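ALDH21) (Physcomitrella patens subsp. patens, PDB 5N5S) probably catalyses the NADP(+)-dependent, non-phosphorylating oxidation of D-glyceraldehyde 3-phosphate to 3-phosphoglycerate, as a member of the aldehyde dehydrogenase family. Local coordinates at residues T123-K128 with P218-I223; G135-T140 with F190-V195. All coordinates share one frame; numbering follows the deposited sequence.

Contact 1. Residues T123-K128 with P218-I223; sequences TMESGK and PLSALI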
ATOM      1  N   THR B 123      28.412 -18.853 -21.320  1.00 86.20           N
ATOM      2  CA  THR B 123      28.310 -19.686 -22.528  1.00 87.84           C
ATOM      3  C   THR B 123      29.185 -20.938 -22.405  1.00 95.09           C
ATOM      4  O   THR B 123      28.732 -22.041 -22.714  1.00 94.82           O
ATOM      5  CB  THR B 123      28.679 -18.839 -23.775  1.00 95.46           C
ATOM      6  OG1 THR B 123      27.627 -17.918 -24.032  1.00 93.71           O
ATOM      7  CG2 THR B 123      28.922 -19.677 -25.035  1.00 93.25           C
ATOM      8  N   MET B 124      30.430 -20.749 -21.947  1.00 94.52           N
ATOM      9  CA  MET B 124      31.431 -21.799 -21.786  1.00 96.76           C
ATOM     10  C   MET B 124      31.023 -22.876 -20.777  1.00 99.60           C
ATOM     11  O   MET B 124      31.092 -24.064 -21.104  1.00100.73           O
ATOM     12  CB  MET B 124      32.789 -21.167 -21.436  1.00100.89           C
ATOM     13  CG  MET B 124      33.943 -22.142 -21.385  1.00107.65           C
ATOM     14  SD  MET B 124      34.240 -22.721 -19.699  1.00112.11           S
ATOM     15  CE  MET B 124      35.057 -21.274 -18.990  1.00108.85           C
ATOM     16  N   GLU B 125      30.603 -22.467 -19.569  1.00 93.31           N
ATOM     17  CA  GLU B 125      30.267 -23.391 -18.493  1.00 92.38           C
ATOM     18  C   GLU B 125      28.855 -23.987 -18.570  1.00 96.38           C
ATOM     19  O   GLU B 125      28.608 -24.988 -17.897  1.00 96.68           O
ATOM     20  CB  GLU B 125      30.521 -22.747 -17.116  1.00 92.53           C
ATOM     21  CG  GLU B 125      29.484 -21.719 -16.683  1.00100.36           C
ATOM     22  CD  GLU B 125      29.618 -21.203 -15.263  1.00114.57           C
ATOM     23  OE1 GLU B 125      30.324 -21.842 -14.453  1.00105.75           O
ATOM     24  OE2 GLU B 125      28.999 -20.160 -14.955  1.00106.83           O
ATOM     25  N   SER B 126      27.935 -23.390 -19.354  1.00 92.37           N
ATOM     26  CA  SER B 126      26.555 -23.890 -19.442  1.00 90.87           C
ATOM     27  C   SER B 126      26.183 -24.479 -20.803  1.00 95.81           C
ATOM     28  O   SER B 126      25.317 -25.357 -20.866  1.00 95.96           O
ATOM     29  CB  SER B 126      25.552 -22.813 -19.030  1.00 91.94           C
ATOM     30  OG  SER B 126      25.474 -21.769 -19.985  1.00 99.60           O
ATOM     31  N   GLY B 127      26.828 -23.991 -21.863  1.00 92.35           N
ATOM     32  CA  GLY B 127      26.573 -24.435 -23.230  1.00 92.47           C
ATOM     33  C   GLY B 127      25.521 -23.617 -23.949  1.00 93.40           C
ATOM     34  O   GLY B 127      25.152 -23.947 -25.078  1.00 93.94           O
ATOM     35  N   LYS B 128      25.023 -22.547 -23.298  1.00 87.56           N
ATOM     36  CA  LYS B 128      24.002 -21.679 -23.884  1.00 85.73           C
ATOM     37  C   LYS B 128      24.597 -20.720 -24.919  1.00 90.58           C
ATOM     38  O   LYS B 128      25.720 -20.256 -24.717  1.00 90.46           O
ATOM     39  CB  LYS B 128      23.184 -20.932 -22.812  1.00 85.34           C
ATOM     40  CG  LYS B 128      23.911 -19.802 -22.073  1.00 95.11           C
ATOM     41  CD  LYS B 128      22.959 -18.927 -21.270  1.00 99.55           C
ATOM     42  CE  LYS B 128      22.487 -19.591 -19.997  1.00105.11           C
ATOM     43  NZ  LYS B 128      21.226 -18.985 -19.499  1.00107.25           N
ATOM     44  N   PRO B 218      29.726 -23.200 -11.652  1.00 82.42           N
ATOM     45  CA  PRO B 218      29.974 -22.345 -10.479  1.00 81.27           C
ATOM     46  C   PRO B 218      30.616 -20.984 -10.732  1.00 85.90           C
ATOM     47  O   PRO B 218      30.550 -20.127  -9.856  1.00 84.53           O
ATOM     48  CB  PRO B 218      30.883 -23.216  -9.617  1.00 84.61           C
ATOM     49  CG  PRO B 218      31.663 -24.051 -10.608  1.00 91.31           C
ATOM     50  CD  PRO B 218      30.873 -24.107 -11.897  1.00 86.50           C
ATOM     51  N   LEU B 219      31.277 -20.811 -11.889  1.00 84.82           N
ATOM     52  CA  LEU B 219      32.047 -19.632 -12.299  1.00 85.55           C
ATOM     53  C   LEU B 219      31.281 -18.316 -12.218  1.00 89.22           C
ATOM     54  O   LEU B 219      31.849 -17.330 -11.752  1.00 89.31           O
ATOM     55  CB  LEU B 219      32.625 -19.843 -13.709  1.00 87.09           C
ATOM     56  CG  LEU B 219      33.986 -20.560 -13.883  1.00 93.75           C
ATOM     57  CD1 LEU B 219      34.114 -21.816 -13.027  1.00 94.57           C
ATOM     58  CD2 LEU B 219      34.200 -20.939 -15.319  1.00 94.89           C
ATOM     59  N   SER B 220      30.000 -18.304 -12.652  1.00 85.00           N
ATOM     60  CA  SER B 220      29.131 -17.121 -12.615  1.00 82.97           C
ATOM     61  C   SER B 220      28.945 -16.629 -11.192  1.00 86.41           C
ATOM     62  O   SER B 220      29.044 -15.424 -10.949  1.00 86.43           O
ATOM     63  CB  SER B 220      27.778 -17.424 -13.240  1.00 84.54           C
ATOM     64  OG  SER B 220      27.964 -17.690 -14.616  1.00 95.12           O
ATOM     65  N   ALA B 221      28.718 -17.568 -10.249  1.00 81.98           N
ATOM     66  CA  ALA B 221      28.560 -17.287  -8.822  1.00 80.30           C
ATOM     67  C   ALA B 221      29.883 -16.838  -8.197  1.00 84.84           C
ATOM     68  O   ALA B 221      29.873 -16.026  -7.278  1.00 84.82           O
ATOM     69  CB  ALA B 221      28.033 -18.517  -8.107  1.00 80.57           C
ATOM     70  N   LEU B 222      31.011 -17.356  -8.700  1.00 82.81           N
ATOM     71  CA  LEU B 222      32.342 -17.013  -8.198  1.00 84.16           C
ATOM     72  C   LEU B 222      32.803 -15.635  -8.648  1.00 89.42           C
ATOM     73  O   LEU B 222      33.537 -14.977  -7.906  1.00 89.80           O
ATOM     74  CB  LEU B 222      33.379 -18.095  -8.530  1.00 86.19           C
ATOM     75  CG  LEU B 222      33.182 -19.450  -7.845  1.00 90.56           C
ATOM     76  CD1 LEU B 222      34.073 -20.497  -8.452  1.00 92.74           C
ATOM     77  CD2 LEU B 222      33.412 -19.361  -6.349  1.00 93.68           C
ATOM     78  N   ILE B 223      32.351 -15.181  -9.840  1.00 85.98           N
ATOM     79  CA  ILE B 223      32.651 -13.845 -10.378  1.00 85.79           C
ATOM     80  C   ILE B 223      31.879 -12.812  -9.527  1.00 86.49           C
ATOM     81  O   ILE B 223      32.406 -11.732  -9.240  1.00 87.83           O
ATOM     82  CB  ILE B 223      32.385 -13.752 -11.922  1.00 89.02           C
ATOM     83  CG1 ILE B 223      33.459 -14.551 -12.705  1.00 90.80           C
ATOM     84  CG2 ILE B 223      32.348 -12.293 -12.415  1.00 89.95           C
ATOM     85  CD1 ILE B 223      33.027 -15.078 -14.066  1.00 92.57           C
TER
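At the amino-terminal end of helix 219-229, in the coenzyme-binding region of this aldehyde dehydrogenase fold, the carboxylate of Glu125 from the last turn of helix 115-126 meets Leu219 and Ser220. Its two oxygens take one backbone N-H each. OE1 of Glu125 accepts from Leu219 N at 2.9 Å through its syn lone pair, in a rather bent bond of 134°. OE2 receives Ser220 N on its syn side at 3.1 Å, with the donor 23° out of the carboxylate plane. The same oxygen also accepts Ser220's own hydroxyl, Ser220 OG lying 2.7 Å from Glu125 OE2 and nearly along its C-O axis, so this serine grips it twice. Glu125 starts with CG between its backbone N and carbonyl carbon, chi1 76°, and then runs straight outward, which carries the acid across to the other helix. Its OE1 also presses on aliphatic carbon, with Leu219 CB only 3.1 Å away from Glu125 OE1, and Pro218 lies beside it but has no N-H to offer. Apolar packing is slight: the bent side chain of Met124 crosses Leu219 at about a right angle, and Met124 CE touches Leu219 CD2 at 3.8 Å. Leu219 continues onto Ala68 and Val70 of strand 66-71. Behind the acid, helix 115-126 gives way to Gly127, whose positive phi suits glycine, and the backbone O of Glu125 accepts from Lys61 NZ. The side chain of Pro218 is about 8 Å from the bound NADP and close to coenzyme-binding Ser215. Three donors divided over two oxygens fix the rotation of the buried carboxylate, and their polarity, added to the favourable field of a helix amino end, would be expected to stabilise its negative charge.

Contact 2. Residues G135-T140 with F190-V195; sequences GEVTRT and FPLNLV. With NAP (NADP nicotinamide-adenine-dinucleotide phosphate), chain G.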
ATOM      1  N   GLY B 135      22.006 -11.831 -22.773  1.00 77.46           N
ATOM      2  CA  GLY B 135      20.657 -11.583 -22.291  1.00 74.96           C
ATOM      3  C   GLY B 135      20.512 -11.844 -20.807  1.00 77.14           C
ATOM      4  O   GLY B 135      19.787 -11.113 -20.132  1.00 75.55           O
ATOM      5  N   GLU B 136      21.222 -12.876 -20.283  1.00 74.35           N
ATOM      6  CA  GLU B 136      21.235 -13.236 -18.863  1.00 73.42           C
ATOM      7  C   GLU B 136      22.024 -12.212 -18.021  1.00 77.21           C
ATOM      8  O   GLU B 136      21.620 -11.920 -16.892  1.00 75.29           O
ATOM      9  CB  GLU B 136      21.768 -14.658 -18.643  1.00 75.50           C
ATOM     10  CG  GLU B 136      21.405 -15.204 -17.263  1.00 82.77           C
ATOM     11  CD  GLU B 136      22.071 -16.483 -16.800  1.00 98.63           C
ATOM     12  OE1 GLU B 136      22.412 -17.329 -17.655  1.00 91.01           O
ATOM     13  OE2 GLU B 136      22.215 -16.659 -15.569  1.00 92.33           O
ATOM     14  N   VAL B 137      23.133 -11.668 -18.567  1.00 75.24           N
ATOM     15  CA  VAL B 137      23.943 -10.654 -17.879  1.00 74.98           C
ATOM     16  C   VAL B 137      23.117  -9.360 -17.749  1.00 78.07           C
ATOM     17  O   VAL B 137      23.094  -8.766 -16.671  1.00 76.54           O
ATOM     18  CB  VAL B 137      25.342 -10.415 -18.514  1.00 80.22           C
ATOM     19  CG1 VAL B 137      26.209  -9.561 -17.599  1.00 80.42           C
ATOM     20  CG2 VAL B 137      26.050 -11.732 -18.816  1.00 81.23           C
ATOM     21  N   THR B 138      22.387  -8.977 -18.823  1.00 74.93           N
ATOM     22  CA  THR B 138      21.501  -7.805 -18.859  1.00 73.93           C
ATOM     23  C   THR B 138      20.374  -7.940 -17.810  1.00 75.59           C
ATOM     24  O   THR B 138      20.077  -6.972 -17.107  1.00 74.22           O
ATOM     25  CB  THR B 138      20.979  -7.571 -20.296  1.00 81.57           C
ATOM     26  OG1 THR B 138      22.097  -7.385 -21.171  1.00 86.78           O
ATOM     27  CG2 THR B 138      20.044  -6.348 -20.404  1.00 74.29           C
ATOM     28  N   ARG B 139      19.783  -9.157 -17.707  1.00 71.16           N
ATOM     29  CA  ARG B 139      18.731  -9.538 -16.759  1.00 69.15           C
ATOM     30  C   ARG B 139      19.239  -9.434 -15.319  1.00 72.48           C
ATOM     31  O   ARG B 139      18.497  -9.001 -14.435  1.00 69.40           O
ATOM     32  CB  ARG B 139      18.287 -10.986 -17.031  1.00 70.07           C
ATOM     33  CG  ARG B 139      17.225 -11.132 -18.106  1.00 80.37           C
ATOM     34  CD  ARG B 139      15.900 -11.564 -17.505  1.00 89.97           C
ATOM     35  NE  ARG B 139      15.625 -12.990 -17.692  1.00 99.08           N
ATOM     36  CZ  ARG B 139      14.661 -13.651 -17.059  1.00111.64           C
ATOM     37  NH1 ARG B 139      14.474 -14.945 -17.289  1.00103.47           N
ATOM     38  NH2 ARG B 139      13.884 -13.026 -16.185  1.00 91.02           N
ATOM     39  N   THR B 140      20.508  -9.846 -15.089  1.00 72.33           N
ATOM     40  CA  THR B 140      21.190  -9.827 -13.787  1.00 72.73           C
ATOM     41  C   THR B 140      21.434  -8.384 -13.338  1.00 77.29           C
ATOM     42  O   THR B 140      21.238  -8.074 -12.161  1.00 77.22           O
ATOM     43  CB  THR B 140      22.462 -10.697 -13.831  1.00 82.53           C
ATOM     44  OG1 THR B 140      22.101 -12.022 -14.222  1.00 82.27           O
ATOM     45  CG2 THR B 140      23.195 -10.749 -12.499  1.00 82.23           C
ATOM     46  N   PHE B 190      20.494 -21.193 -15.318  1.00 85.84           N
ATOM     47  CA  PHE B 190      20.731 -19.745 -15.274  1.00 85.87           C
ATOM     48  C   PHE B 190      21.671 -19.544 -14.105  1.00 91.07           C
ATOM     49  O   PHE B 190      21.211 -19.252 -12.996  1.00 91.50           O
ATOM     50  CB  PHE B 190      19.442 -18.930 -15.133  1.00 86.40           C
ATOM     51  CG  PHE B 190      18.544 -18.922 -16.341  1.00 88.35           C
ATOM     52  CD1 PHE B 190      17.636 -19.953 -16.559  1.00 91.99           C
ATOM     53  CD2 PHE B 190      18.563 -17.858 -17.231  1.00 91.08           C
ATOM     54  CE1 PHE B 190      16.793 -19.940 -17.672  1.00 93.11           C
ATOM     55  CE2 PHE B 190      17.716 -17.839 -18.341  1.00 94.28           C
ATOM     56  CZ  PHE B 190      16.833 -18.880 -18.552  1.00 92.43           C
ATOM     57  N   PRO B 191      22.988 -19.811 -14.300  1.00 87.64           N
ATOM     58  CA  PRO B 191      23.914 -19.751 -13.159  1.00 87.17           C
ATOM     59  C   PRO B 191      24.218 -18.359 -12.618  1.00 87.74           C
ATOM     60  O   PRO B 191      24.911 -18.251 -11.606  1.00 87.82           O
ATOM     61  CB  PRO B 191      25.174 -20.459 -13.675  1.00 91.15           C
ATOM     62  CG  PRO B 191      25.107 -20.393 -15.125  1.00 96.24           C
ATOM     63  CD  PRO B 191      23.686 -20.199 -15.545  1.00 90.44           C
ATOM     64  N   LEU B 192      23.715 -17.312 -13.270  1.00 81.34           N
ATOM     65  CA  LEU B 192      23.951 -15.953 -12.815  1.00 79.73           C
ATOM     66  C   LEU B 192      22.661 -15.288 -12.347  1.00 77.88           C
ATOM     67  O   LEU B 192      22.602 -14.839 -11.204  1.00 77.54           O
ATOM     68  CB  LEU B 192      24.664 -15.126 -13.902  1.00 81.20           C
ATOM     69  CG  LEU B 192      25.122 -13.720 -13.524  1.00 86.15           C
ATOM     70  CD1 LEU B 192      26.295 -13.749 -12.546  1.00 87.43           C
ATOM     71  CD2 LEU B 192      25.469 -12.918 -14.754  1.00 89.21           C
ATOM     72  N   ASN B 193      21.642 -15.228 -13.211  1.00 71.14           N
ATOM     73  CA  ASN B 193      20.366 -14.580 -12.915  1.00 68.58           C
ATOM     74  C   ASN B 193      19.613 -15.217 -11.750  1.00 69.90           C
ATOM     75  O   ASN B 193      19.051 -14.476 -10.942  1.00 67.82           O
ATOM     76  CB  ASN B 193      19.483 -14.480 -14.163  1.00 67.18           C
ATOM     77  CG  ASN B 193      18.324 -13.509 -14.045  1.00 87.76           C
ATOM     78  OD1 ASN B 193      18.497 -12.316 -13.779  1.00 86.81           O
ATOM     79  ND2 ASN B 193      17.116 -13.994 -14.271  1.00 74.26           N
ATOM     80  N   LEU B 194      19.634 -16.560 -11.625  1.00 67.01           N
ATOM     81  CA  LEU B 194      18.929 -17.243 -10.525  1.00 65.71           C
ATOM     82  C   LEU B 194      19.659 -17.136  -9.185  1.00 67.01           C
ATOM     83  O   LEU B 194      19.016 -17.206  -8.137  1.00 63.93           O
ATOM     84  CB  LEU B 194      18.576 -18.687 -10.868  1.00 66.26           C
ATOM     85  CG  LEU B 194      17.516 -18.806 -11.965  1.00 70.95           C
ATOM     86  CD1 LEU B 194      17.494 -20.179 -12.521  1.00 72.17           C
ATOM     87  CD2 LEU B 194      16.131 -18.387 -11.481  1.00 72.09           C
ATOM     88  N   VAL B 195      20.982 -16.895  -9.226  1.00 64.66           N
ATOM     89  CA  VAL B 195      21.803 -16.634  -8.039  1.00 64.21           C
ATOM     90  C   VAL B 195      21.469 -15.173  -7.615  1.00 68.92           C
ATOM     91  O   VAL B 195      21.241 -14.910  -6.426  1.00 67.60           O
ATOM     92  CB  VAL B 195      23.303 -16.833  -8.363  1.00 68.52           C
ATOM     93  CG1 VAL B 195      24.195 -16.210  -7.292  1.00 68.39           C
ATOM     94  CG2 VAL B 195      23.629 -18.310  -8.550  1.00 69.08           C
TER
HETATM   95  PA  NAP G 502      18.905 -29.989  -9.461  1.00 82.35           P
HETATM   96  O1A NAP G 502      17.814 -30.389  -8.539  1.00 82.06           O
HETATM   97  O2A NAP G 502      19.685 -31.171 -10.049  1.00 84.13           O
HETATM   98  O5B NAP G 502      20.018 -29.130  -8.700  1.00 83.51           O
HETATM   99  C5B NAP G 502      19.900 -27.778  -8.211  1.00 84.52           C
HETATM  100  C4B NAP G 502      20.937 -27.581  -7.132  1.00 87.17           C
HETATM  101  O4B NAP G 502      20.665 -28.460  -6.015  1.00 87.77           O
HETATM  102  C3B NAP G 502      22.398 -27.830  -7.519  1.00 88.34           C
HETATM  103  O3B NAP G 502      23.222 -26.815  -6.954  1.00 88.48           O
HETATM  104  C2B NAP G 502      22.683 -29.205  -6.917  1.00 89.20           C
HETATM  105  O2B NAP G 502      24.071 -29.543  -6.711  1.00 92.15           O
HETATM  106  C1B NAP G 502      21.856 -29.127  -5.641  1.00 87.29           C
HETATM  107  N9A NAP G 502      21.504 -30.331  -4.888  1.00 84.30           N
HETATM  108  C8A NAP G 502      20.978 -31.497  -5.380  1.00 83.57           C
HETATM  109  N7A NAP G 502      20.694 -32.385  -4.460  1.00 83.84           N
HETATM  110  C5A NAP G 502      21.055 -31.760  -3.275  1.00 82.84           C
HETATM  111  C6A NAP G 502      20.985 -32.164  -1.923  1.00 81.30           C
HETATM  112  N6A NAP G 502      20.480 -33.333  -1.526  1.00 78.90           N
HETATM  113  N1A NAP G 502      21.426 -31.296  -0.981  1.00 81.83           N
HETATM  114  C2A NAP G 502      21.899 -30.106  -1.373  1.00 81.60           C
HETATM  115  N3A NAP G 502      22.010 -29.614  -2.613  1.00 81.32           N
HETATM  116  C4A NAP G 502      21.566 -30.495  -3.525  1.00 82.75           C
HETATM  117  O3  NAP G 502      18.568 -29.072 -10.726  1.00 81.20           O
HETATM  118  PN  NAP G 502      19.367 -28.604 -12.032  1.00 81.92           P
HETATM  119  O1N NAP G 502      19.577 -29.771 -12.917  1.00 82.43           O
HETATM  120  O2N NAP G 502      20.539 -27.801 -11.621  1.00 80.26           O
HETATM  121  O5D NAP G 502      18.270 -27.653 -12.698  1.00 83.98           O
HETATM  122  C5D NAP G 502      17.139 -28.192 -13.430  1.00 83.02           C
HETATM  123  C4D NAP G 502      15.841 -28.070 -12.661  1.00 79.04           C
HETATM  124  O4D NAP G 502      15.719 -26.739 -12.102  1.00 77.68           O
HETATM  125  C3D NAP G 502      14.582 -28.245 -13.506  1.00 77.66           C
HETATM  126  O3D NAP G 502      13.580 -28.991 -12.820  1.00 79.34           O
HETATM  127  C2D NAP G 502      14.165 -26.795 -13.740  1.00 75.70           C
HETATM  128  O2D NAP G 502      12.804 -26.589 -14.092  1.00 75.51           O
HETATM  129  C1D NAP G 502      14.424 -26.217 -12.320  1.00 74.07           C
HETATM  130  N1N NAP G 502      14.515 -24.699 -12.365  1.00 66.24           N
HETATM  131  C2N NAP G 502      13.568 -23.911 -11.678  1.00 60.03           C
HETATM  132  C3N NAP G 502      13.597 -22.535 -11.843  1.00 61.12           C
HETATM  133  C7N NAP G 502      12.569 -21.571 -11.283  1.00 57.37           C
HETATM  134  O7N NAP G 502      12.774 -20.340 -11.364  1.00 59.50           O
HETATM  135  N7N NAP G 502      11.488 -22.077 -10.679  1.00 52.40           N
HETATM  136  C4N NAP G 502      14.576 -21.982 -12.670  1.00 65.28           C
HETATM  137  C5N NAP G 502      15.496 -22.788 -13.322  1.00 65.36           C
HETATM  138  C6N NAP G 502      15.454 -24.140 -13.151  1.00 66.39           C
HETATM  139  P2B NAP G 502      25.063 -30.123  -7.826  1.00 92.88           P
HETATM  140  O1X NAP G 502      24.587 -29.950  -9.248  1.00 93.27           O
HETATM  141  O2X NAP G 502      25.314 -31.599  -7.433  1.00 92.97           O
HETATM  142  O3X NAP G 502      26.298 -29.283  -7.503  1.00 93.19           O
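Glu136 of helix 130-151 grips the turn that leads from Phe190 into helix 193-205, and this is the tight half of the contact. One carboxylate oxygen does the holding: Glu136 OE2 lies 2.8 Å from Asn193 N, in a nearly straight bond of 168° to its anti lone pair. Leu192 N reaches Glu136 OE2 at the same 2.8 Å, approaching the oxygen almost head-on. With CG anti to the backbone N, chi1 -163°, the extended side chain slants across Asn193, whose CB is 3.7 Å from Glu136 CG. The Phe190 ring lies oblique to the acid, Phe190 CD2 being 3.8 Å from Glu136 CD, with the two planes 64° apart. One helical turn on, Thr140 crosses Leu192 at about a right angle, Thr140 CG2 meeting Leu192 CG at 3.7 Å, while its hydroxyl is tied back to Glu136 O at 2.7 Å from Thr140 OG1. The looser side belongs to Arg139, which is partly exposed. Its bent chain sets one guanidinium face against the side-chain amide of Asn193, but its salt bridge goes to Asp477, and it packs on Arg166 of a second subunit. Arg139 is a succinate-binding residue, as is Asn189, just before Phe190, which in this family probably serves the oxyanion hole. Beyond the turn, Leu194 CD1 rests 3.4 Å from C5N of the NADP nicotinamide. A leucine at Glu136 would probably leave the backbone amides of Leu192 and Asn193 without an acceptor and Lys128 without its counter-charge. Since OE1 forms the salt bridge to Lys128 while OE2 takes two amides, both oxygens are engaged, and the buried acid is likely to remain charged while it holds the turn leading to Leu194 and the nicotinamide.

How the contacts relate
Both contacts are buried, and each turns on a glutamate that accepts backbone amides from the start of a helix, yet the grip differs. Contact 1 divides its donors over two carboxylate oxygens, with a serine hydroxyl joining in; contact 2 puts both amides on one oxygen and leaves the other to a lysine. That lysine, Lys128, follows helix 115-126 in contact 1, so its salt bridge joins the successive helices 115-126 and 130-151. Ser220 of contact 1 also packs against Pro191 and Leu192 of contact 2. Contact 2 lies nearer the chain centre and the nicotinamide, and its Arg139 packs against a second subunit, whereas no other subunit touches contact 1.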